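Local structure of YARHG domain-containing protein (Legionella pneumophila subsp. pneumophila, 4G2A) at residues 62-67 with 125-130; 12-17 with 164-169; 182-187 with 210-215. The protein is of unknown function but may bind a nutrient, and combines DUF4424 and YARHG regions. One frame throughout, in Å; residues are numbered along the deposited sequence.

Contact 1 (62-67 with 125-130). With SO4 (sulfate ion), chain B.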
loop_
_atom_site.group_PDB
_atom_site.type_symbol
_atom_site.label_atom_id
_atom_site.label_comp_id
_atom_site.label_asym_id
_atom_site.label_seq_id
_atom_site.Cartn_x
_atom_site.Cartn_y
_atom_site.Cartn_z
ATOM N N ILE A 62 -21.240 -23.375 -3.343
ATOM C CA ILE A 62 -20.582 -22.849 -2.147
ATOM C C ILE A 62 -20.780 -21.332 -2.053
ATOM O O ILE A 62 -20.993 -20.642 -3.053
ATOM C CB ILE A 62 -19.059 -23.229 -2.047
ATOM C CG1 ILE A 62 -18.162 -22.428 -3.023
ATOM C CG2 ILE A 62 -18.795 -24.739 -2.133
ATOM C CD1 ILE A 62 -16.834 -21.997 -2.427
ATOM N N SER A 63 -20.708 -20.833 -0.838
ATOM C CA SER A 63 -20.770 -19.422 -0.549
ATOM C C SER A 63 -19.318 -18.935 -0.338
ATOM O O SER A 63 -18.536 -19.561 0.390
ATOM C CB SER A 63 -21.659 -19.171 0.670
ATOM O OG SER A 63 -21.951 -17.793 0.837
HETATM N N MSE A 64 -18.933 -17.896 -1.069
HETATM C CA MSE A 64 -17.609 -17.292 -0.976
HETATM C C MSE A 64 -17.734 -15.974 -0.285
HETATM O O MSE A 64 -18.757 -15.307 -0.439
HETATM C CB MSE A 64 -17.000 -17.082 -2.356
HETATM C CG MSE A 64 -16.434 -18.314 -2.976
HETATM SE SE MSE A 64 -15.261 -17.797 -4.436
HETATM C CE MSE A 64 -15.083 -19.572 -5.234
ATOM N N ALA A 65 -16.682 -15.563 0.440
ATOM C CA ALA A 65 -16.686 -14.292 1.150
ATOM C C ALA A 65 -15.413 -13.514 0.930
ATOM O O ALA A 65 -14.323 -14.107 0.890
ATOM C CB ALA A 65 -16.884 -14.531 2.635
ATOM N N PHE A 66 -15.555 -12.170 0.793
ATOM C CA PHE A 66 -14.442 -11.222 0.719
ATOM C C PHE A 66 -14.386 -10.496 2.070
ATOM O O PHE A 66 -15.225 -9.637 2.290
ATOM C CB PHE A 66 -14.562 -10.224 -0.455
ATOM C CG PHE A 66 -13.600 -9.045 -0.363
ATOM C CD1 PHE A 66 -12.278 -9.166 -0.780
ATOM C CD2 PHE A 66 -14.024 -7.813 0.121
ATOM C CE1 PHE A 66 -11.406 -8.070 -0.733
ATOM C CE2 PHE A 66 -13.143 -6.722 0.180
ATOM C CZ PHE A 66 -11.845 -6.859 -0.258
ATOM N N PRO A 67 -13.441 -10.845 2.991
ATOM C CA PRO A 67 -13.378 -10.150 4.289
ATOM C C PRO A 67 -12.713 -8.794 4.179
ATOM O O PRO A 67 -11.858 -8.587 3.321
ATOM C CB PRO A 67 -12.548 -11.090 5.166
ATOM C CG PRO A 67 -12.109 -12.204 4.293
ATOM C CD PRO A 67 -12.361 -11.838 2.878
ATOM N N TYR A 125 -18.172 -9.523 2.343
ATOM C CA TYR A 125 -19.158 -9.498 1.252
ATOM C C TYR A 125 -19.301 -10.928 0.783
ATOM O O TYR A 125 -18.290 -11.589 0.574
ATOM C CB TYR A 125 -18.750 -8.568 0.098
ATOM C CG TYR A 125 -18.668 -7.107 0.477
ATOM C CD1 TYR A 125 -19.730 -6.467 1.114
ATOM C CD2 TYR A 125 -17.546 -6.348 0.161
ATOM C CE1 TYR A 125 -19.657 -5.117 1.465
ATOM C CE2 TYR A 125 -17.464 -4.997 0.509
ATOM C CZ TYR A 125 -18.524 -4.386 1.154
ATOM O OH TYR A 125 -18.425 -3.069 1.531
ATOM N N PHE A 126 -20.531 -11.432 0.684
ATOM C CA PHE A 126 -20.802 -12.832 0.323
ATOM C C PHE A 126 -21.472 -12.967 -1.036
ATOM O O PHE A 126 -22.261 -12.111 -1.438
ATOM C CB PHE A 126 -21.703 -13.493 1.389
ATOM C CG PHE A 126 -21.101 -13.639 2.771
ATOM C CD1 PHE A 126 -21.123 -12.578 3.675
ATOM C CD2 PHE A 126 -20.576 -14.855 3.193
ATOM C CE1 PHE A 126 -20.562 -12.708 4.948
ATOM C CE2 PHE A 126 -20.042 -14.996 4.481
ATOM C CZ PHE A 126 -20.041 -13.921 5.352
ATOM N N TRP A 127 -21.188 -14.076 -1.728
ATOM C CA TRP A 127 -21.788 -14.409 -3.019
ATOM C C TRP A 127 -21.789 -15.940 -3.211
ATOM O O TRP A 127 -20.960 -16.644 -2.625
ATOM C CB TRP A 127 -21.061 -13.681 -4.181
ATOM C CG TRP A 127 -19.630 -14.098 -4.395
ATOM C CD1 TRP A 127 -19.176 -15.041 -5.271
ATOM C CD2 TRP A 127 -18.465 -13.534 -3.780
ATOM N NE1 TRP A 127 -17.812 -15.158 -5.177
ATOM C CE2 TRP A 127 -17.344 -14.222 -4.295
ATOM C CE3 TRP A 127 -18.258 -12.520 -2.827
ATOM C CZ2 TRP A 127 -16.033 -13.942 -3.878
ATOM C CZ3 TRP A 127 -16.964 -12.253 -2.412
ATOM C CH2 TRP A 127 -15.868 -12.961 -2.937
ATOM N N LYS A 128 -22.726 -16.450 -4.024
ATOM C CA LYS A 128 -22.805 -17.885 -4.309
ATOM C C LYS A 128 -22.008 -18.201 -5.547
ATOM O O LYS A 128 -21.889 -17.359 -6.442
ATOM C CB LYS A 128 -24.261 -18.366 -4.480
ATOM C CG LYS A 128 -25.140 -18.209 -3.240
ATOM C CD LYS A 128 -24.898 -19.274 -2.150
ATOM C CE LYS A 128 -25.470 -18.857 -0.812
ATOM N NZ LYS A 128 -26.937 -18.581 -0.876
ATOM N N THR A 129 -21.421 -19.405 -5.581
ATOM C CA THR A 129 -20.648 -19.909 -6.720
ATOM C C THR A 129 -21.025 -21.384 -6.926
ATOM O O THR A 129 -20.883 -22.192 -6.007
ATOM C CB THR A 129 -19.127 -19.711 -6.546
ATOM O OG1 THR A 129 -18.649 -20.609 -5.552
ATOM C CG2 THR A 129 -18.739 -18.297 -6.173
ATOM N N THR A 130 -21.537 -21.714 -8.115
ATOM C CA THR A 130 -21.897 -23.079 -8.470
ATOM C C THR A 130 -20.816 -23.616 -9.394
ATOM O O THR A 130 -20.438 -22.976 -10.381
ATOM C CB THR A 130 -23.322 -23.180 -9.070
ATOM O OG1 THR A 130 -24.261 -22.665 -8.117
ATOM C CG2 THR A 130 -23.720 -24.616 -9.390
HETATM S S SO4 B . -21.522 -22.989 2.008
HETATM O O1 SO4 B . -22.019 -22.212 3.147
HETATM O O2 SO4 B . -21.045 -24.301 2.451
HETATM O O3 SO4 B . -22.600 -23.174 1.031
HETATM O O4 SO4 B . -20.422 -22.266 1.396
#
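M64 pairs with W127, and F66 with Y125, across two neighbouring antiparallel strands, 62-67 and 125-130, in the beta-rich part of the protein; the short strand axes approach to 4.6 Å. The backbone bonds come in twos at I62-T129, M64-W127 and F66-Y125, the hydrogen-bonded pairs, and one of them, from M64 N to W127 O at 2.8 Å, is nearly straight at the hydrogen (169°). S63-K128 and A65-F126 are the non-hydrogen-bonded pairs between them. There weak CA-H...O contacts add to the pairing, as from A65 CA to Y125 O at 3.2 Å.

Apolar packing dominates the face bearing M64, F66 and W127. W127 holds CG between its backbone N and carbonyl carbon (chi1 65°), which swings the indole back toward strand 62-67. M64 CB then lies over one face of the ring, 3.5 Å from W127 CE2, while F66 CB meets the indole's edge at W127 CZ3, 3.7 Å away. Modelled as selenomethionine, M64 is slender enough to run on past the indole, its selenium beside the five-membered ring in an oblique Met-aromatic contact. F66 and Y125 lie side by side and point the same way, their CD2 atoms 3.8 Å apart; F95 stacks on F66 and also meets the Y125 ring.

On the other face, A65 is small enough to set its methyl over the F126 ring, a CH-pi contact, while S63 OG comes to that ring's edge.

S63 N turns away from strand 125-130 and donates to O4 of a sulfate, probably from the crystallisation liquor, at 2.7 Å. Buried W127 NE1 has no partner in the model, whereas T129 OG1 gives a weak hydrogen bond to I62 O at 3.4 Å.

Contact 2 (12-17 with 164-169). With SO4 (sulfate ion), chain B.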
loop_
_atom_site.group_PDB
_atom_site.type_symbol
_atom_site.label_atom_id
_atom_site.label_comp_id
_atom_site.label_asym_id
_atom_site.label_seq_id
_atom_site.Cartn_x
_atom_site.Cartn_y
_atom_site.Cartn_z
ATOM N N LEU A 12 -7.717 -12.298 -0.103
ATOM C CA LEU A 12 -8.121 -13.409 -0.977
ATOM C C LEU A 12 -9.606 -13.733 -0.723
ATOM O O LEU A 12 -10.049 -13.537 0.419
ATOM C CB LEU A 12 -7.281 -14.694 -0.681
ATOM C CG LEU A 12 -5.890 -14.827 -1.269
ATOM C CD1 LEU A 12 -5.281 -16.127 -0.853
ATOM C CD2 LEU A 12 -5.900 -14.747 -2.798
ATOM N N PRO A 13 -10.391 -14.262 -1.693
ATOM C CA PRO A 13 -11.740 -14.732 -1.335
ATOM C C PRO A 13 -11.587 -15.946 -0.427
ATOM O O PRO A 13 -10.570 -16.647 -0.506
ATOM C CB PRO A 13 -12.381 -15.112 -2.687
ATOM C CG PRO A 13 -11.397 -14.769 -3.739
ATOM C CD PRO A 13 -10.050 -14.640 -3.078
ATOM N N ILE A 14 -12.536 -16.173 0.477
ATOM C CA ILE A 14 -12.406 -17.326 1.355
ATOM C C ILE A 14 -13.699 -18.146 1.346
ATOM O O ILE A 14 -14.770 -17.582 1.129
ATOM C CB ILE A 14 -11.984 -16.910 2.794
ATOM C CG1 ILE A 14 -12.989 -15.978 3.464
ATOM C CG2 ILE A 14 -10.591 -16.320 2.818
ATOM C CD1 ILE A 14 -13.445 -16.479 4.757
ATOM N N PRO A 15 -13.642 -19.461 1.636
ATOM C CA PRO A 15 -14.895 -20.225 1.738
ATOM C C PRO A 15 -15.510 -20.112 3.140
ATOM O O PRO A 15 -14.786 -19.992 4.127
ATOM C CB PRO A 15 -14.462 -21.663 1.437
ATOM C CG PRO A 15 -12.986 -21.723 1.744
ATOM C CD PRO A 15 -12.461 -20.314 1.917
ATOM N N VAL A 16 -16.856 -20.161 3.218
ATOM C CA VAL A 16 -17.623 -20.109 4.465
ATOM C C VAL A 16 -17.415 -21.444 5.218
ATOM O O VAL A 16 -17.233 -21.433 6.437
ATOM C CB VAL A 16 -19.122 -19.806 4.177
ATOM C CG1 VAL A 16 -19.964 -19.839 5.452
ATOM C CG2 VAL A 16 -19.281 -18.462 3.477
ATOM N N SER A 17 -17.372 -22.570 4.472
ATOM C CA SER A 17 -17.149 -23.933 4.981
ATOM C C SER A 17 -15.757 -24.493 4.534
ATOM O O SER A 17 -14.829 -23.712 4.326
ATOM C CB SER A 17 -18.281 -24.858 4.524
ATOM O OG SER A 17 -19.530 -24.437 5.045
ATOM N N GLY A 164 -5.463 -18.293 2.182
ATOM C CA GLY A 164 -5.461 -19.249 1.079
ATOM C C GLY A 164 -5.418 -20.698 1.545
ATOM O O GLY A 164 -5.826 -21.599 0.809
ATOM N N ALA A 165 -4.972 -20.914 2.812
ATOM C CA ALA A 165 -4.913 -22.188 3.540
ATOM C C ALA A 165 -6.324 -22.744 3.832
ATOM O O ALA A 165 -6.441 -23.891 4.246
ATOM C CB ALA A 165 -4.159 -21.998 4.852
ATOM N N LEU A 166 -7.385 -21.925 3.654
ATOM C CA LEU A 166 -8.760 -22.379 3.851
ATOM C C LEU A 166 -9.252 -23.198 2.625
ATOM O O LEU A 166 -10.226 -23.949 2.729
ATOM C CB LEU A 166 -9.698 -21.200 4.125
ATOM C CG LEU A 166 -9.515 -20.488 5.465
ATOM C CD1 LEU A 166 -10.145 -19.133 5.436
ATOM C CD2 LEU A 166 -10.008 -21.327 6.646
ATOM N N TRP A 167 -8.583 -23.037 1.469
ATOM C CA TRP A 167 -8.912 -23.763 0.253
ATOM C C TRP A 167 -8.164 -25.096 0.241
ATOM O O TRP A 167 -7.147 -25.246 0.932
ATOM C CB TRP A 167 -8.591 -22.915 -0.984
ATOM C CG TRP A 167 -9.427 -21.676 -1.065
ATOM C CD1 TRP A 167 -9.032 -20.410 -0.772
ATOM C CD2 TRP A 167 -10.820 -21.594 -1.408
ATOM N NE1 TRP A 167 -10.080 -19.532 -0.947
ATOM C CE2 TRP A 167 -11.188 -20.230 -1.345
ATOM C CE3 TRP A 167 -11.790 -22.539 -1.803
ATOM C CZ2 TRP A 167 -12.489 -19.787 -1.625
ATOM C CZ3 TRP A 167 -13.082 -22.100 -2.070
ATOM C CH2 TRP A 167 -13.424 -20.742 -1.968
ATOM N N GLN A 168 -8.692 -26.070 -0.529
ATOM C CA GLN A 168 -8.166 -27.427 -0.654
ATOM C C GLN A 168 -6.738 -27.435 -1.150
ATOM O O GLN A 168 -6.395 -26.684 -2.063
ATOM C CB GLN A 168 -9.045 -28.271 -1.571
ATOM C CG GLN A 168 -8.774 -29.760 -1.431
ATOM C CD GLN A 168 -9.619 -30.571 -2.357
ATOM O OE1 GLN A 168 -9.993 -30.130 -3.446
ATOM N NE2 GLN A 168 -9.944 -31.781 -1.932
ATOM N N ASP A 169 -5.908 -28.292 -0.518
ATOM C CA ASP A 169 -4.470 -28.492 -0.755
ATOM C C ASP A 169 -3.676 -27.370 -0.095
ATOM O O ASP A 169 -4.261 -26.431 0.464
ATOM C CB ASP A 169 -4.118 -28.644 -2.257
ATOM C CG ASP A 169 -4.794 -29.836 -2.934
ATOM O OD1 ASP A 169 -4.919 -30.908 -2.281
ATOM O OD2 ASP A 169 -5.197 -29.700 -4.112
HETATM S S SO4 B . -21.522 -22.989 2.008
HETATM O O1 SO4 B . -22.019 -22.212 3.147
HETATM O O2 SO4 B . -21.045 -24.301 2.451
HETATM O O3 SO4 B . -22.600 -23.174 1.031
HETATM O O4 SO4 B . -20.422 -22.266 1.396
#
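I14 and L166 bring the two backbones together, their CA atoms 6.7 Å apart, where the short strand 14-15 passes a 3-10 turn at 164-166 whose end is tied by a bond from W167 N to G164 O. W167 and P15 form the centre of the side-chain contact. The indole lies against P15, whose CG stands almost exactly over the six-membered ring, 3.6 Å from the centroid and 2° off the normal. This is a proline-tryptophan CH-pi contact, well suited to a compact, rigid pyrrolidine meeting a broad aromatic face. In the fold it fastens the loop after strand 155-160 onto strand 10-15, which is itself a parallel neighbour of 155-160; I62 and M64 of strand 60-68 also touch the indole. At the ring's edge W167 NE1 donates to P13 O at 3.0 Å. The acceptor lies in the indole plane, but the donor stands 36° out of the carbonyl plane. The bond, with P15 on the face, helps fix the ring's rotation and satisfies a buried N-H. L166 packs its CB on P15 CD at 3.6 Å and sends CD1 to I14 CG2. Lacking a side chain, G164 lets L12 CD1 come within 3.7 Å of its CA, where a beta carbon would sit tightly. S17 OG donates to O2 of the sulfate that S63 N also binds, probably from the crystallisation liquor.

Contact 3 (182-187 with 210-215). With SO4 (sulfate ion), chain H; SO4 (sulfate ion), chain G.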
loop_
_atom_site.group_PDB
_atom_site.type_symbol
_atom_site.label_atom_id
_atom_site.label_comp_id
_atom_site.label_asym_id
_atom_site.label_seq_id
_atom_site.Cartn_x
_atom_site.Cartn_y
_atom_site.Cartn_z
ATOM N N ASN A 182 2.774 4.350 -9.139
ATOM C CA ASN A 182 2.543 5.411 -10.121
ATOM C C ASN A 182 3.163 6.756 -9.685
ATOM O O ASN A 182 2.799 7.815 -10.209
ATOM C CB ASN A 182 1.056 5.559 -10.442
ATOM C CG ASN A 182 0.554 4.427 -11.287
ATOM O OD1 ASN A 182 1.122 4.103 -12.322
ATOM N ND2 ASN A 182 -0.516 3.802 -10.872
ATOM N N THR A 183 4.109 6.702 -8.736
ATOM C CA THR A 183 4.875 7.850 -8.228
ATOM C C THR A 183 6.270 7.319 -7.882
ATOM O O THR A 183 6.350 6.133 -7.565
ATOM C CB THR A 183 4.159 8.526 -7.025
ATOM O OG1 THR A 183 4.779 9.788 -6.740
ATOM C CG2 THR A 183 4.165 7.672 -5.759
ATOM N N PRO A 184 7.380 8.106 -7.905
ATOM C CA PRO A 184 8.688 7.516 -7.527
ATOM C C PRO A 184 8.699 7.037 -6.066
ATOM O O PRO A 184 8.139 7.700 -5.189
ATOM C CB PRO A 184 9.693 8.653 -7.792
ATOM C CG PRO A 184 8.991 9.567 -8.736
ATOM C CD PRO A 184 7.546 9.518 -8.313
ATOM N N THR A 185 9.223 5.824 -5.831
ATOM C CA THR A 185 9.279 5.214 -4.502
ATOM C C THR A 185 10.594 4.492 -4.257
ATOM O O THR A 185 11.368 4.225 -5.176
ATOM C CB THR A 185 8.120 4.166 -4.268
ATOM O OG1 THR A 185 8.274 3.084 -5.174
ATOM C CG2 THR A 185 6.723 4.751 -4.386
ATOM N N ARG A 186 10.807 4.161 -2.997
ATOM C CA ARG A 186 11.864 3.323 -2.441
ATOM C C ARG A 186 11.247 2.449 -1.360
ATOM O O ARG A 186 10.264 2.859 -0.729
ATOM C CB ARG A 186 13.017 4.166 -1.839
ATOM C CG ARG A 186 14.045 4.686 -2.840
ATOM C CD ARG A 186 14.639 3.570 -3.679
ATOM N NE ARG A 186 15.569 4.051 -4.698
ATOM C CZ ARG A 186 15.220 4.464 -5.910
ATOM N NH1 ARG A 186 13.940 4.524 -6.258
ATOM N NH2 ARG A 186 16.147 4.869 -6.767
ATOM N N LEU A 187 11.825 1.262 -1.114
ATOM C CA LEU A 187 11.384 0.429 0.003
ATOM C C LEU A 187 11.868 1.086 1.277
ATOM O O LEU A 187 12.960 1.659 1.265
ATOM C CB LEU A 187 11.962 -1.003 -0.083
ATOM C CG LEU A 187 11.655 -1.825 -1.294
ATOM C CD1 LEU A 187 12.463 -3.116 -1.272
ATOM C CD2 LEU A 187 10.193 -2.107 -1.394
ATOM N N SER A 210 11.534 2.429 -13.770
ATOM C CA SER A 210 12.251 3.568 -13.209
ATOM C C SER A 210 11.310 4.738 -12.956
ATOM O O SER A 210 10.290 4.876 -13.634
ATOM C CB SER A 210 13.391 3.992 -14.143
ATOM O OG SER A 210 12.942 4.522 -15.382
ATOM N N ARG A 211 11.679 5.605 -11.998
ATOM C CA ARG A 211 10.947 6.818 -11.639
ATOM C C ARG A 211 9.508 6.458 -11.208
ATOM O O ARG A 211 9.338 5.565 -10.384
ATOM C CB ARG A 211 10.983 7.849 -12.804
ATOM C CG ARG A 211 12.379 8.127 -13.411
ATOM C CD ARG A 211 13.165 9.236 -12.708
ATOM N NE ARG A 211 13.546 8.848 -11.345
ATOM C CZ ARG A 211 13.139 9.451 -10.228
ATOM N NH1 ARG A 211 12.386 10.545 -10.290
ATOM N NH2 ARG A 211 13.504 8.982 -9.047
ATOM N N ALA A 212 8.489 7.131 -11.767
ATOM C CA ALA A 212 7.064 6.927 -11.485
ATOM C C ALA A 212 6.565 5.555 -11.955
ATOM O O ALA A 212 5.480 5.137 -11.569
ATOM C CB ALA A 212 6.257 8.023 -12.162
ATOM N N ASP A 213 7.364 4.847 -12.762
ATOM C CA ASP A 213 7.017 3.547 -13.316
ATOM C C ASP A 213 7.678 2.376 -12.557
ATOM O O ASP A 213 7.560 1.239 -13.003
ATOM C CB ASP A 213 7.402 3.523 -14.807
ATOM C CG ASP A 213 6.705 4.597 -15.637
ATOM O OD1 ASP A 213 5.461 4.729 -15.522
ATOM O OD2 ASP A 213 7.403 5.299 -16.409
ATOM N N ARG A 214 8.333 2.642 -11.407
ATOM C CA ARG A 214 8.986 1.620 -10.583
ATOM C C ARG A 214 7.910 0.720 -9.965
ATOM O O ARG A 214 7.053 1.207 -9.248
ATOM C CB ARG A 214 9.889 2.262 -9.522
ATOM C CG ARG A 214 11.018 1.354 -9.053
ATOM C CD ARG A 214 11.571 1.792 -7.703
ATOM N NE ARG A 214 12.918 1.269 -7.451
ATOM C CZ ARG A 214 13.330 0.800 -6.280
ATOM N NH1 ARG A 214 12.508 0.774 -5.240
ATOM N NH2 ARG A 214 14.574 0.370 -6.132
ATOM N N LYS A 215 7.894 -0.564 -10.361
ATOM C CA LYS A 215 6.911 -1.596 -9.983
ATOM C C LYS A 215 7.558 -2.681 -9.150
ATOM O O LYS A 215 8.752 -2.943 -9.318
ATOM C CB LYS A 215 6.301 -2.245 -11.239
ATOM C CG LYS A 215 5.441 -1.331 -12.084
ATOM C CD LYS A 215 5.176 -1.923 -13.485
ATOM C CE LYS A 215 6.198 -1.519 -14.516
ATOM N NZ LYS A 215 6.084 -0.081 -14.887
HETATM S S SO4 H . 14.432 5.269 -9.810
HETATM O O1 SO4 H . 13.433 6.077 -9.098
HETATM O O2 SO4 H . 15.772 5.717 -9.408
HETATM O O3 SO4 H . 14.267 3.857 -9.478
HETATM O O4 SO4 H . 14.280 5.429 -11.253
HETATM S S SO4 G . 19.103 5.299 -4.626
HETATM O O1 SO4 G . 18.758 6.404 -5.527
HETATM O O2 SO4 G . 20.528 5.343 -4.308
HETATM O O3 SO4 G . 18.333 5.410 -3.383
HETATM O O4 SO4 G . 18.799 4.027 -5.279
HETATM O O HOH W 1 4.886 2.882 -10.369
HETATM O O HOH W 2 7.357 3.636 -7.685
HETATM O O HOH W 3 10.913 5.266 -8.203
#
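R214 reaches toward R186 with CG anti to its backbone N (chi1 -155°) and its chain extended to NE, while R186 bends at chi2 (-54°) so that its own head folds back over R214. The two guanidinium groups stack, with centres 4.2 Å apart and planes at 21°, R186 NH1 lying over the face of R214. Arginine suits both places because its flat head can stack by a face and still donate from its edge. From that edge R186 NH1 bonds to T185 O at 2.8 Å, in the guanidinium plane, and R186 NH2 donates to O2 of one sulfate at 2.8 Å. R186 NE and NH2 also bond a second sulfate. R211 closes on the first ion from another side, with its backbone N 2.7 Å from O4. R211 NH2 bonds W294 O in the YARHG region, and R214 NH1 is held by a salt bridge to E190 and a hydrogen bond to Y216.

Waters bridge the two backbones. One molecule donates to A212 O at 2.6 Å and to R214 O while accepting from N182 N; another donates to T183 O at 2.7 Å and to R214 O. P184, with no N-H to satisfy, lays its ring against A212 and the R211 side chain.

Both sulfates probably come from the crystallisation liquor. With E190 and the anions offsetting the positive charge, the stacked heads can probably tolerate their closeness, and the cluster is consistent with a site receptive to anions, though any natural ligand is unknown.

In the fold
From the N terminus, segment 12-17 opens the longest loop, which contact 2 shuts 147 residues later at 164-169. Contact 1 forms entirely within that span, joining 62-67 to 125-130. The two touch: strands 10-15 and 60-68 are sheet neighbours, A65 O lies 2.8 Å from I14 N in a probable hydrogen bond, and one sulfate meets both contacts. Contact 3 follows in series, closing a short excursion between 182-187 and 210-215. It lies on the opposite side of the chain's centre, about 35 Å from contact 1 and 33 Å from contact 2 between centres, where the beta-rich part meets the C-terminal helical region.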